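Local coordinates for heme-binding protein A (Haemophilus parasuis 29755, PDB 3TPA) that probably binds glutathione as an extracellular solute-binding protein that captures its ligand for import, at residues V44-E52 with G496-Y504; L236-P247 with Y487-Q495. The protein carries 1 engineered substitution. All coordinates share one frame; numbering follows the deposited sequence.

Contact 1. Residues V44-E52 with G496-Y504; sequences VEFKAGKIE and GFVQNPFGY
Phe502 drives its ring into the side chains of Phe46 and Ile51, and following it outward from CB shows where the contact is tight. CB already points at 44-52; CG lies beside the backbone N, anti to the carbonyl carbon (chi1 -57°), and this torsion carries the ring on to Phe46. CE2 then reaches the middle of one face of the Phe46 ring, 3.4 Å above its plane. At the tip, Phe502 CZ sits 3.6 Å from Phe46 CZ and also 4.1 Å from Ile51 CG1. The two ring planes are inclined obliquely, at 44°. Strand 44-46 is an outermost strand of an antiparallel sheet, and beyond it the chain makes a type II turn from Lys47 to Lys50; the loop following strand 494-495 packs on the Phe46 side chain and on this turn, as the C-terminal chain of this two-lobed solute-binding fold runs past. Gly49, at positive phi in the turn, brings its CA within 3.3 Å of Gln499 O in a CA-H...O contact. Val498 CG1 comes to 3.6 Å from Gly49 N, while Pro501 CG rests 3.4 Å from Gly49 O, an oxygen that also accepts from Arg266. An Asx turn steadies the base of Phe502: its backbone N donates to Asn500 OD1 (2.6 Å), at the start of the type I turn from Asn500 to Gly503.

Contact 2. Residues L236-P247 with Y487-Q495; sequences LKAGECDVIDFP and YVPLNKRVQ
Leu236, in the last turn of helix 229-237, crosses Pro489 at about a right angle, with its CD2 3.6 Å from Pro489 CB. The carbonyl of Leu236 has two donors: Gly239 N, within the Schellman motif that ends the helix, and Asn491 ND2 at 2.9 Å, nearly in line with the C=O (164°). Asn491 CG, anti to the backbone N (chi1 -170°), carries ND2 there. A water joins the same ND2 to Lys237 O, so both hydrogens of that amide are engaged, while its OD1 takes Arg493 N in an Asx turn. Next to Cys241, disulfide-bonded to Cys13, Asp242 O accepts from Asn491 N (2.8 Å, 173°). The Asp242 carboxylate meets Arg493 NH1 with both oxygens, OD2 at 3.0 Å in a salt bridge and OD1 at 3.1 Å on its syn side; Val11 N also donates to OD2. Val243 faces Leu490 as an antiparallel, non-hydrogen-bonded pair, and the CD2 methyl of Leu490 lies 3.7 Å from Val243 CG2. Ile244 N reaches Pro489 O only weakly, but Ile244 CG1 packs 3.6 Å from Pro489 CG, a ring that Pro247 CG also touches. A single antiparallel bridge, accompanied by an Asx turn and a Schellman motif, joins the end of strand 478-491 to the edge of a five-stranded mixed sheet in this family 5 solute-binding protein.

Overall arrangement
The two contacts lie about 18 Å apart, centre to centre, and their second segments are consecutive: 487-495 runs straight into 496-504. Along the chain the order is 44-52, 236-247, 487-495, 496-504, so in both contacts a segment from earlier in the chain meets the C-terminal part. Leaving the six-stranded mixed sheet along strand 478-491, that part meets the edge of one sheet in contact 2 and then, in contact 1, packs on Phe46 and the turn that follows the edge strand of another, antiparallel sheet. Phe497 and Gln499 pack on Val488, and strand 261-276 borders both contacts. The C-terminal chain thus links the two sheets to strand 478-491, which belongs to a third sheet.

Contact 1. Residues V44-E52 with G496-Y504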
ATOM      1  N   VAL A  44       9.229 -13.636   5.676  1.00 11.07           N
ATOM      2  CA  VAL A  44      10.205 -12.542   5.736  1.00 12.95           C
ATOM      3  C   VAL A  44       9.461 -11.246   6.064  1.00 15.99           C
ATOM      4  O   VAL A  44       8.265 -11.132   5.788  1.00 18.38           O
ATOM      5  CB  VAL A  44      10.987 -12.392   4.410  1.00 15.02           C
ATOM      6  CG1 VAL A  44      11.630 -13.719   4.018  1.00 18.02           C
ATOM      7  CG2 VAL A  44      10.056 -11.888   3.280  1.00  8.54           C
ATOM      8  N   GLU A  45      10.151 -10.279   6.668  1.00 13.41           N
ATOM      9  CA  GLU A  45       9.503  -9.051   7.131  1.00 17.11           C
ATOM     10  C   GLU A  45      10.195  -7.842   6.521  1.00 17.68           C
ATOM     11  O   GLU A  45      11.381  -7.896   6.248  1.00 15.02           O
ATOM     12  CB  GLU A  45       9.634  -8.936   8.653  1.00 22.19           C
ATOM     13  CG  GLU A  45       9.278 -10.195   9.428  1.00 26.09           C
ATOM     14  CD  GLU A  45       7.800 -10.315   9.670  1.00 27.80           C
ATOM     15  OE1 GLU A  45       7.399 -11.086  10.569  1.00 19.19           O
ATOM     16  OE2 GLU A  45       7.036  -9.626   8.962  1.00 30.11           O
ATOM     17  N   PHE A  46       9.474  -6.738   6.336  1.00 16.14           N
ATOM     18  CA  PHE A  46      10.114  -5.519   5.826  1.00 15.89           C
ATOM     19  C   PHE A  46      11.046  -4.927   6.893  1.00 21.63           C
ATOM     20  O   PHE A  46      10.664  -4.809   8.050  1.00 21.74           O
ATOM     21  CB  PHE A  46       9.065  -4.472   5.440  1.00 12.78           C
ATOM     22  CG  PHE A  46       8.225  -4.851   4.243  1.00 19.80           C
ATOM     23  CD1 PHE A  46       8.743  -4.778   2.967  1.00 19.16           C
ATOM     24  CD2 PHE A  46       6.907  -5.247   4.402  1.00 17.85           C
ATOM     25  CE1 PHE A  46       7.972  -5.117   1.876  1.00 20.95           C
ATOM     26  CE2 PHE A  46       6.128  -5.581   3.316  1.00 18.56           C
ATOM     27  CZ  PHE A  46       6.662  -5.512   2.045  1.00 19.46           C
ATOM     28  N   LYS A  47      12.267  -4.569   6.518  1.00 17.40           N
ATOM     29  CA  LYS A  47      13.137  -3.842   7.440  1.00 18.34           C
ATOM     30  C   LYS A  47      12.398  -2.575   7.849  1.00 26.93           C
ATOM     31  O   LYS A  47      11.647  -2.024   7.045  1.00 23.26           O
ATOM     32  CB  LYS A  47      14.478  -3.487   6.779  1.00 20.00           C
ATOM     33  CG  LYS A  47      15.407  -4.681   6.555  1.00 37.09           C
ATOM     34  CD  LYS A  47      16.743  -4.259   5.941  1.00 42.01           C
ATOM     35  CE  LYS A  47      17.757  -5.399   5.954  1.00 44.88           C
ATOM     36  NZ  LYS A  47      18.204  -5.759   7.336  1.00 51.24           N
ATOM     37  N   ALA A  48      12.585  -2.131   9.094  1.00 25.51           N
ATOM     38  CA  ALA A  48      11.886  -0.948   9.607  1.00 27.22           C
ATOM     39  C   ALA A  48      12.078   0.272   8.707  1.00 22.89           C
ATOM     40  O   ALA A  48      13.198   0.621   8.348  1.00 20.45           O
ATOM     41  CB  ALA A  48      12.337  -0.632  11.029  1.00 26.52           C
ATOM     42  N   GLY A  49      10.970   0.897   8.325  1.00 19.96           N
ATOM     43  CA  GLY A  49      11.009   2.101   7.507  1.00 22.09           C
ATOM     44  C   GLY A  49      11.377   1.872   6.052  1.00 23.32           C
ATOM     45  O   GLY A  49      11.527   2.819   5.287  1.00 21.03           O
ATOM     46  N   LYS A  50      11.508   0.610   5.659  1.00 19.34           N
ATOM     47  CA  LYS A  50      12.037   0.285   4.344  1.00 20.02           C
ATOM     48  C   LYS A  50      11.118  -0.663   3.565  1.00 24.47           C
ATOM     49  O   LYS A  50      10.210  -1.263   4.127  1.00 22.47           O
ATOM     50  CB  LYS A  50      13.427  -0.334   4.473  1.00 24.13           C
ATOM     51  CG  LYS A  50      14.522   0.620   4.930  1.00 32.19           C
ATOM     52  CD  LYS A  50      15.890   0.030   4.576  1.00 45.38           C
ATOM     53  CE  LYS A  50      17.001   0.512   5.504  1.00 54.77           C
ATOM     54  NZ  LYS A  50      18.232  -0.340   5.392  1.00 56.73           N
ATOM     55  N   ILE A  51      11.363  -0.795   2.267  1.00 21.25           N
ATOM     56  CA  ILE A  51      10.589  -1.714   1.439  1.00 23.92           C
ATOM     57  C   ILE A  51      11.356  -3.026   1.196  1.00 27.48           C
ATOM     58  O   ILE A  51      10.799  -4.009   0.710  1.00 31.83           O
ATOM     59  CB  ILE A  51      10.157  -1.042   0.106  1.00 19.99           C
ATOM     60  CG1 ILE A  51       9.216   0.131   0.395  1.00 16.75           C
ATOM     61  CG2 ILE A  51       9.465  -2.035  -0.807  1.00 25.42           C
ATOM     62  CD1 ILE A  51       8.957   1.013  -0.817  1.00 22.33           C
ATOM     63  N   GLU A  52      12.629  -3.053   1.561  1.00 23.16           N
ATOM     64  CA  GLU A  52      13.398  -4.288   1.477  1.00 18.09           C
ATOM     65  C   GLU A  52      13.106  -5.234   2.659  1.00 21.83           C
ATOM     66  O   GLU A  52      12.758  -4.786   3.773  1.00 15.11           O
ATOM     67  CB  GLU A  52      14.891  -3.987   1.370  1.00 24.90           C
ATOM     68  CG  GLU A  52      15.503  -3.271   2.543  1.00 37.29           C
ATOM     69  CD  GLU A  52      17.004  -3.070   2.365  1.00 45.10           C
ATOM     70  OE1 GLU A  52      17.784  -3.571   3.205  1.00 50.60           O
ATOM     71  OE2 GLU A  52      17.403  -2.420   1.377  1.00 45.38           O
ATOM     72  N   GLY A 496      11.638   5.282  19.523  1.00 26.83           N
ATOM     73  CA  GLY A 496      12.037   4.124  18.742  1.00 27.36           C
ATOM     74  C   GLY A 496      10.999   3.685  17.733  1.00 25.47           C
ATOM     75  O   GLY A 496      11.126   2.620  17.112  1.00 20.72           O
ATOM     76  N   PHE A 497       9.959   4.497  17.572  1.00 19.37           N
ATOM     77  CA  PHE A 497       8.948   4.215  16.560  1.00 16.66           C
ATOM     78  C   PHE A 497       9.505   4.632  15.220  1.00 20.24           C
ATOM     79  O   PHE A 497      10.028   5.729  15.088  1.00 21.38           O
ATOM     80  CB  PHE A 497       7.659   4.994  16.822  1.00 19.68           C
ATOM     81  CG  PHE A 497       6.559   4.700  15.825  1.00 19.93           C
ATOM     82  CD1 PHE A 497       5.621   3.717  16.083  1.00 20.12           C
ATOM     83  CD2 PHE A 497       6.480   5.396  14.622  1.00 18.79           C
ATOM     84  CE1 PHE A 497       4.614   3.432  15.176  1.00 18.68           C
ATOM     85  CE2 PHE A 497       5.466   5.124  13.714  1.00 20.61           C
ATOM     86  CZ  PHE A 497       4.531   4.128  13.992  1.00 14.39           C
ATOM     87  N   VAL A 498       9.386   3.757  14.228  1.00 17.77           N
ATOM     88  CA  VAL A 498       9.832   4.061  12.873  1.00 21.66           C
ATOM     89  C   VAL A 498       8.630   4.031  11.938  1.00 23.13           C
ATOM     90  O   VAL A 498       7.874   3.067  11.922  1.00 15.71           O
ATOM     91  CB  VAL A 498      10.875   3.044  12.382  1.00 29.80           C
ATOM     92  CG1 VAL A 498      11.298   3.354  10.947  1.00 28.27           C
ATOM     93  CG2 VAL A 498      12.081   3.020  13.312  1.00 30.63           C
ATOM     94  N   GLN A 499       8.439   5.098  11.172  1.00 21.80           N
ATOM     95  CA  GLN A 499       7.285   5.164  10.293  1.00 19.19           C
ATOM     96  C   GLN A 499       7.463   4.120   9.206  1.00 21.26           C
ATOM     97  O   GLN A 499       8.552   3.946   8.676  1.00 18.36           O
ATOM     98  CB  GLN A 499       7.152   6.562   9.683  1.00 21.43           C
ATOM     99  CG  GLN A 499       5.750   7.098   9.675  1.00 23.74           C
ATOM    100  CD  GLN A 499       5.645   8.428   8.969  1.00 22.01           C
ATOM    101  OE1 GLN A 499       6.625   9.153   8.836  1.00 18.01           O
ATOM    102  NE2 GLN A 499       4.453   8.752   8.502  1.00 12.62           N
ATOM    103  N   ASN A 500       6.380   3.423   8.886  1.00 20.82           N
ATOM    104  CA  ASN A 500       6.384   2.339   7.918  1.00 18.36           C
ATOM    105  C   ASN A 500       5.901   2.884   6.569  1.00 21.91           C
ATOM    106  O   ASN A 500       4.873   3.540   6.506  1.00 20.97           O
ATOM    107  CB  ASN A 500       5.472   1.217   8.440  1.00 18.93           C
ATOM    108  CG  ASN A 500       5.290   0.074   7.451  1.00 26.62           C
ATOM    109  OD1 ASN A 500       5.348   0.262   6.236  1.00 31.53           O
ATOM    110  ND2 ASN A 500       5.051  -1.120   7.976  1.00 17.88           N
ATOM    111  N   PRO A 501       6.644   2.613   5.479  1.00 23.11           N
ATOM    112  CA  PRO A 501       6.279   3.149   4.156  1.00 19.37           C
ATOM    113  C   PRO A 501       4.842   2.798   3.748  1.00 19.70           C
ATOM    114  O   PRO A 501       4.177   3.557   3.041  1.00 16.24           O
ATOM    115  CB  PRO A 501       7.273   2.463   3.208  1.00 23.62           C
ATOM    116  CG  PRO A 501       8.407   2.033   4.062  1.00 32.28           C
ATOM    117  CD  PRO A 501       7.795   1.699   5.405  1.00 30.45           C
ATOM    118  N   PHE A 502       4.360   1.651   4.207  1.00 11.51           N
ATOM    119  CA  PHE A 502       3.008   1.196   3.858  1.00 13.61           C
ATOM    120  C   PHE A 502       1.928   1.820   4.731  1.00 19.75           C
ATOM    121  O   PHE A 502       0.741   1.672   4.461  1.00 21.37           O
ATOM    122  CB  PHE A 502       2.944  -0.330   3.887  1.00 11.49           C
ATOM    123  CG  PHE A 502       3.948  -0.969   2.976  1.00 13.81           C
ATOM    124  CD1 PHE A 502       3.731  -0.997   1.611  1.00 17.60           C
ATOM    125  CD2 PHE A 502       5.122  -1.504   3.477  1.00 19.73           C
ATOM    126  CE1 PHE A 502       4.662  -1.572   0.744  1.00 19.67           C
ATOM    127  CE2 PHE A 502       6.062  -2.089   2.630  1.00 24.77           C
ATOM    128  CZ  PHE A 502       5.840  -2.111   1.250  1.00 20.20           C
ATOM    129  N   GLY A 503       2.356   2.544   5.759  1.00 21.46           N
ATOM    130  CA  GLY A 503       1.448   3.266   6.642  1.00 19.89           C
ATOM    131  C   GLY A 503       1.106   2.545   7.940  1.00 26.85           C
ATOM    132  O   GLY A 503       0.429   3.107   8.807  1.00 25.85           O
ATOM    133  N   TYR A 504       1.567   1.308   8.105  1.00 20.41           N
ATOM    134  CA  TYR A 504       1.172   0.552   9.304  1.00 17.07           C
ATOM    135  C   TYR A 504       1.916   1.004  10.539  1.00 16.08           C
ATOM    136  O   TYR A 504       2.957   1.656  10.441  1.00 19.23           O
ATOM    137  CB  TYR A 504       1.348  -0.953   9.083  1.00 10.48           C
ATOM    138  CG  TYR A 504       0.595  -1.403   7.862  1.00 16.44           C
ATOM    139  CD1 TYR A 504      -0.785  -1.246   7.784  1.00 17.62           C
ATOM    140  CD2 TYR A 504       1.269  -1.951   6.763  1.00 16.68           C
ATOM    141  CE1 TYR A 504      -1.482  -1.633   6.648  1.00 20.56           C
ATOM    142  CE2 TYR A 504       0.581  -2.348   5.630  1.00 16.58           C
ATOM    143  CZ  TYR A 504      -0.786  -2.187   5.576  1.00 18.29           C
ATOM    144  OH  TYR A 504      -1.447  -2.583   4.441  1.00 23.49           O
TER

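Contact 2. Residues L236-P247 with Y487-Q495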
ATOM      1  N   LEU A 236      -3.794  13.822  22.707  1.00 26.97           N
ATOM      2  CA  LEU A 236      -2.386  13.560  22.413  1.00 25.22           C
ATOM      3  C   LEU A 236      -1.531  14.610  23.120  1.00 24.69           C
ATOM      4  O   LEU A 236      -0.578  14.278  23.817  1.00 29.55           O
ATOM      5  CB  LEU A 236      -2.138  13.587  20.899  1.00 21.59           C
ATOM      6  CG  LEU A 236      -0.747  13.230  20.378  1.00 19.55           C
ATOM      7  CD1 LEU A 236      -0.468  11.751  20.575  1.00 20.37           C
ATOM      8  CD2 LEU A 236      -0.641  13.596  18.908  1.00 20.73           C
ATOM      9  N   LYS A 237      -1.885  15.879  22.943  1.00 25.09           N
ATOM     10  CA  LYS A 237      -1.238  16.963  23.694  1.00 30.26           C
ATOM     11  C   LYS A 237      -1.290  16.683  25.188  1.00 33.40           C
ATOM     12  O   LYS A 237      -0.289  16.801  25.890  1.00 30.83           O
ATOM     13  CB  LYS A 237      -1.895  18.316  23.395  1.00 27.08           C
ATOM     14  CG  LYS A 237      -1.568  18.847  22.020  1.00 34.36           C
ATOM     15  CD  LYS A 237      -1.954  20.307  21.862  1.00 44.19           C
ATOM     16  CE  LYS A 237      -3.451  20.459  21.646  1.00 49.15           C
ATOM     17  NZ  LYS A 237      -3.834  21.876  21.380  1.00 49.53           N
ATOM     18  N   ALA A 238      -2.464  16.283  25.662  1.00 31.56           N
ATOM     19  CA  ALA A 238      -2.674  15.976  27.069  1.00 31.99           C
ATOM     20  C   ALA A 238      -1.944  14.715  27.567  1.00 36.44           C
ATOM     21  O   ALA A 238      -1.951  14.418  28.763  1.00 35.87           O
ATOM     22  CB  ALA A 238      -4.170  15.858  27.345  1.00 29.64           C
ATOM     23  N   GLY A 239      -1.334  13.962  26.656  1.00 31.50           N
ATOM     24  CA  GLY A 239      -0.697  12.708  27.028  1.00 26.00           C
ATOM     25  C   GLY A 239      -1.677  11.611  27.400  1.00 26.99           C
ATOM     26  O   GLY A 239      -1.295  10.613  28.005  1.00 28.60           O
ATOM     27  N   GLU A 240      -2.946  11.789  27.048  1.00 26.52           N
ATOM     28  CA  GLU A 240      -3.951  10.744  27.290  1.00 29.14           C
ATOM     29  C   GLU A 240      -3.993   9.777  26.107  1.00 30.17           C
ATOM     30  O   GLU A 240      -4.668   8.741  26.144  1.00 25.13           O
ATOM     31  CB  GLU A 240      -5.333  11.350  27.551  1.00 24.36           C
ATOM     32  CG  GLU A 240      -5.424  12.031  28.911  1.00 31.58           C
ATOM     33  CD  GLU A 240      -6.402  13.194  28.941  1.00 33.36           C
ATOM     34  OE1 GLU A 240      -7.510  13.088  28.372  1.00 30.43           O
ATOM     35  OE2 GLU A 240      -6.056  14.225  29.546  1.00 27.50           O
ATOM     36  N   CYS A 241      -3.273  10.157  25.054  1.00 30.57           N
ATOM     37  CA  CYS A 241      -2.992   9.292  23.914  1.00 27.25           C
ATOM     38  C   CYS A 241      -1.497   9.365  23.657  1.00 25.47           C
ATOM     39  O   CYS A 241      -0.886  10.435  23.797  1.00 24.31           O
ATOM     40  CB  CYS A 241      -3.742   9.766  22.668  1.00 20.97           C
ATOM     41  SG  CYS A 241      -5.540   9.558  22.693  1.00 27.84           S
ATOM     42  N   ASP A 242      -0.899   8.237  23.283  1.00 22.58           N
ATOM     43  CA  ASP A 242       0.505   8.238  22.864  1.00 19.82           C
ATOM     44  C   ASP A 242       0.660   8.313  21.347  1.00 19.45           C
ATOM     45  O   ASP A 242       1.649   8.838  20.850  1.00 21.86           O
ATOM     46  CB  ASP A 242       1.221   7.015  23.402  1.00 19.38           C
ATOM     47  CG  ASP A 242       1.311   7.032  24.901  1.00 23.13           C
ATOM     48  OD1 ASP A 242       1.873   8.006  25.437  1.00 28.39           O
ATOM     49  OD2 ASP A 242       0.802   6.093  25.539  1.00 26.77           O
ATOM     50  N   VAL A 243      -0.320   7.781  20.618  1.00 14.53           N
ATOM     51  CA  VAL A 243      -0.307   7.802  19.157  1.00 14.65           C
ATOM     52  C   VAL A 243      -1.735   8.068  18.719  1.00 17.51           C
ATOM     53  O   VAL A 243      -2.656   7.604  19.367  1.00 15.17           O
ATOM     54  CB  VAL A 243       0.097   6.417  18.558  1.00 21.12           C
ATOM     55  CG1 VAL A 243       0.371   6.509  17.044  1.00 19.85           C
ATOM     56  CG2 VAL A 243       1.282   5.803  19.290  1.00 21.55           C
ATOM     57  N   ILE A 244      -1.925   8.789  17.616  1.00 13.64           N
ATOM     58  CA  ILE A 244      -3.252   8.913  17.027  1.00 17.75           C
ATOM     59  C   ILE A 244      -3.211   8.620  15.534  1.00 19.45           C
ATOM     60  O   ILE A 244      -2.162   8.728  14.894  1.00 19.76           O
ATOM     61  CB  ILE A 244      -3.867  10.321  17.248  1.00 22.25           C
ATOM     62  CG1 ILE A 244      -3.061  11.382  16.487  1.00 22.80           C
ATOM     63  CG2 ILE A 244      -3.953  10.642  18.740  1.00 21.32           C
ATOM     64  CD1 ILE A 244      -3.768  12.726  16.375  1.00 15.67           C
ATOM     65  N   ASP A 245      -4.356   8.241  14.979  1.00 20.26           N
ATOM     66  CA  ASP A 245      -4.458   8.055  13.540  1.00 19.71           C
ATOM     67  C   ASP A 245      -5.398   9.102  12.929  1.00 18.55           C
ATOM     68  O   ASP A 245      -6.030   9.881  13.646  1.00 18.91           O
ATOM     69  CB  ASP A 245      -4.882   6.621  13.185  1.00 20.33           C
ATOM     70  CG  ASP A 245      -6.301   6.288  13.607  1.00 29.74           C
ATOM     71  OD1 ASP A 245      -6.933   7.089  14.332  1.00 26.72           O
ATOM     72  OD2 ASP A 245      -6.779   5.196  13.219  1.00 29.20           O
ATOM     73  N   PHE A 246      -5.450   9.121  11.600  1.00 21.17           N
ATOM     74  CA  PHE A 246      -6.274  10.066  10.837  1.00 20.88           C
ATOM     75  C   PHE A 246      -6.382  11.454  11.481  1.00 25.51           C
ATOM     76  O   PHE A 246      -7.473  11.930  11.760  1.00 23.75           O
ATOM     77  CB  PHE A 246      -7.664   9.469  10.554  1.00 20.69           C
ATOM     78  CG  PHE A 246      -7.621   8.215   9.697  1.00 21.91           C
ATOM     79  CD1 PHE A 246      -7.528   8.295   8.318  1.00 24.36           C
ATOM     80  CD2 PHE A 246      -7.644   6.962  10.280  1.00 27.13           C
ATOM     81  CE1 PHE A 246      -7.469   7.130   7.529  1.00 31.68           C
ATOM     82  CE2 PHE A 246      -7.587   5.799   9.500  1.00 26.15           C
ATOM     83  CZ  PHE A 246      -7.502   5.882   8.126  1.00 23.40           C
ATOM     84  N   PRO A 247      -5.234  12.115  11.696  1.00 19.98           N
ATOM     85  CA  PRO A 247      -5.272  13.499  12.165  1.00 22.39           C
ATOM     86  C   PRO A 247      -5.935  14.421  11.143  1.00 23.47           C
ATOM     87  O   PRO A 247      -5.663  14.296   9.952  1.00 19.72           O
ATOM     88  CB  PRO A 247      -3.791  13.863  12.281  1.00 17.67           C
ATOM     89  CG  PRO A 247      -3.111  12.985  11.262  1.00 21.72           C
ATOM     90  CD  PRO A 247      -3.876  11.690  11.310  1.00 19.26           C
ATOM     91  N   TYR A 487       1.111  10.903   7.946  1.00 12.01           N
ATOM     92  CA  TYR A 487       1.526  11.428   9.238  1.00 16.49           C
ATOM     93  C   TYR A 487       1.300  10.429  10.347  1.00 16.43           C
ATOM     94  O   TYR A 487       0.268   9.774  10.401  1.00 21.89           O
ATOM     95  CB  TYR A 487       0.743  12.698   9.569  1.00 16.74           C
ATOM     96  CG  TYR A 487       1.008  13.840   8.631  1.00 15.25           C
ATOM     97  CD1 TYR A 487       2.207  14.529   8.681  1.00 20.36           C
ATOM     98  CD2 TYR A 487       0.065  14.223   7.690  1.00 15.09           C
ATOM     99  CE1 TYR A 487       2.467  15.579   7.818  1.00 20.62           C
ATOM    100  CE2 TYR A 487       0.314  15.286   6.813  1.00 20.27           C
ATOM    101  CZ  TYR A 487       1.513  15.962   6.897  1.00 23.35           C
ATOM    102  OH  TYR A 487       1.789  17.008   6.046  1.00 29.97           O
ATOM    103  N   VAL A 488       2.271  10.321  11.239  1.00 18.24           N
ATOM    104  CA  VAL A 488       2.066   9.625  12.506  1.00 17.13           C
ATOM    105  C   VAL A 488       2.372  10.592  13.658  1.00 23.03           C
ATOM    106  O   VAL A 488       3.536  10.837  13.998  1.00 19.72           O
ATOM    107  CB  VAL A 488       2.922   8.359  12.639  1.00 16.76           C
ATOM    108  CG1 VAL A 488       2.781   7.768  14.029  1.00 19.12           C
ATOM    109  CG2 VAL A 488       2.531   7.313  11.595  1.00 17.08           C
ATOM    110  N   PRO A 489       1.318  11.170  14.251  1.00 19.26           N
ATOM    111  CA  PRO A 489       1.516  12.090  15.379  1.00 20.11           C
ATOM    112  C   PRO A 489       1.754  11.311  16.671  1.00 22.42           C
ATOM    113  O   PRO A 489       0.896  10.542  17.101  1.00 23.01           O
ATOM    114  CB  PRO A 489       0.185  12.854  15.446  1.00 21.50           C
ATOM    115  CG  PRO A 489      -0.565  12.492  14.160  1.00 18.91           C
ATOM    116  CD  PRO A 489      -0.091  11.116  13.828  1.00 20.46           C
ATOM    117  N   LEU A 490       2.916  11.509  17.280  1.00 20.31           N
ATOM    118  CA  LEU A 490       3.269  10.803  18.502  1.00 17.72           C
ATOM    119  C   LEU A 490       3.400  11.736  19.695  1.00 19.60           C
ATOM    120  O   LEU A 490       3.851  12.867  19.560  1.00 24.28           O
ATOM    121  CB  LEU A 490       4.614  10.104  18.338  1.00 13.83           C
ATOM    122  CG  LEU A 490       4.776   9.034  17.279  1.00 16.79           C
ATOM    123  CD1 LEU A 490       6.242   8.657  17.185  1.00 18.68           C
ATOM    124  CD2 LEU A 490       3.909   7.837  17.620  1.00 19.32           C
ATOM    125  N   ASN A 491       3.050  11.247  20.875  1.00 18.48           N
ATOM    126  CA  ASN A 491       3.431  11.975  22.086  1.00 21.29           C
ATOM    127  C   ASN A 491       4.944  11.896  22.275  1.00 22.50           C
ATOM    128  O   ASN A 491       5.577  10.914  21.880  1.00 25.62           O
ATOM    129  CB  ASN A 491       2.718  11.447  23.331  1.00 17.48           C
ATOM    130  CG  ASN A 491       2.934  12.352  24.544  1.00 29.57           C
ATOM    131  OD1 ASN A 491       3.934  12.225  25.258  1.00 25.63           O
ATOM    132  ND2 ASN A 491       2.019  13.298  24.751  1.00 25.53           N
ATOM    133  N   LYS A 492       5.515  12.932  22.878  1.00 30.06           N
ATOM    134  CA  LYS A 492       6.963  13.076  23.011  1.00 30.25           C
ATOM    135  C   LYS A 492       7.611  11.933  23.791  1.00 29.79           C
ATOM    136  O   LYS A 492       8.813  11.705  23.675  1.00 29.65           O
ATOM    137  CB  LYS A 492       7.295  14.421  23.674  1.00 42.04           C
ATOM    138  CG  LYS A 492       8.779  14.780  23.698  1.00 54.51           C
ATOM    139  CD  LYS A 492       9.033  16.106  24.422  1.00 66.49           C
ATOM    140  CE  LYS A 492       9.554  15.879  25.836  1.00 73.65           C
ATOM    141  NZ  LYS A 492       9.850  17.148  26.560  1.00 77.42           N
ATOM    142  N   ARG A 493       6.817  11.232  24.596  1.00 33.71           N
ATOM    143  CA  ARG A 493       7.336  10.149  25.447  1.00 28.64           C
ATOM    144  C   ARG A 493       7.718   8.882  24.683  1.00 28.30           C
ATOM    145  O   ARG A 493       8.527   8.092  25.160  1.00 32.12           O
ATOM    146  CB  ARG A 493       6.341   9.790  26.566  1.00 28.59           C
ATOM    147  CG  ARG A 493       5.302   8.729  26.205  1.00 32.96           C
ATOM    148  CD  ARG A 493       4.174   8.573  27.256  1.00 37.48           C
ATOM    149  NE  ARG A 493       4.444   7.558  28.277  1.00 43.87           N
ATOM    150  CZ  ARG A 493       3.601   6.586  28.636  1.00 39.24           C
ATOM    151  NH1 ARG A 493       2.412   6.459  28.058  1.00 25.06           N
ATOM    152  NH2 ARG A 493       3.951   5.724  29.580  1.00 42.62           N
ATOM    153  N   VAL A 494       7.133   8.668  23.509  1.00 26.41           N
ATOM    154  CA  VAL A 494       7.370   7.406  22.800  1.00 18.24           C
ATOM    155  C   VAL A 494       8.633   7.463  21.948  1.00 20.65           C
ATOM    156  O   VAL A 494       8.826   8.386  21.167  1.00 19.94           O
ATOM    157  CB  VAL A 494       6.126   6.903  22.000  1.00 31.59           C
ATOM    158  CG1 VAL A 494       4.911   7.828  22.186  1.00 21.85           C
ATOM    159  CG2 VAL A 494       6.457   6.652  20.526  1.00 29.35           C
ATOM    160  N   GLN A 495       9.496   6.469  22.130  1.00 19.41           N
ATOM    161  CA  GLN A 495      10.805   6.431  21.491  1.00 25.27           C
ATOM    162  C   GLN A 495      10.989   5.157  20.672  1.00 24.03           C
ATOM    163  O   GLN A 495      10.561   4.085  21.082  1.00 24.85           O
ATOM    164  CB  GLN A 495      11.908   6.466  22.557  1.00 38.45           C
ATOM    165  CG  GLN A 495      12.079   7.797  23.256  1.00 53.06           C
ATOM    166  CD  GLN A 495      12.983   8.732  22.483  1.00 65.89           C
ATOM    167  OE1 GLN A 495      12.517   9.676  21.845  1.00 70.97           O
ATOM    168  NE2 GLN A 495      14.287   8.469  22.529  1.00 69.51           N
TER
HETATM  169  O   HOH W   1       1.978  15.459  26.730  1.00 28.07           O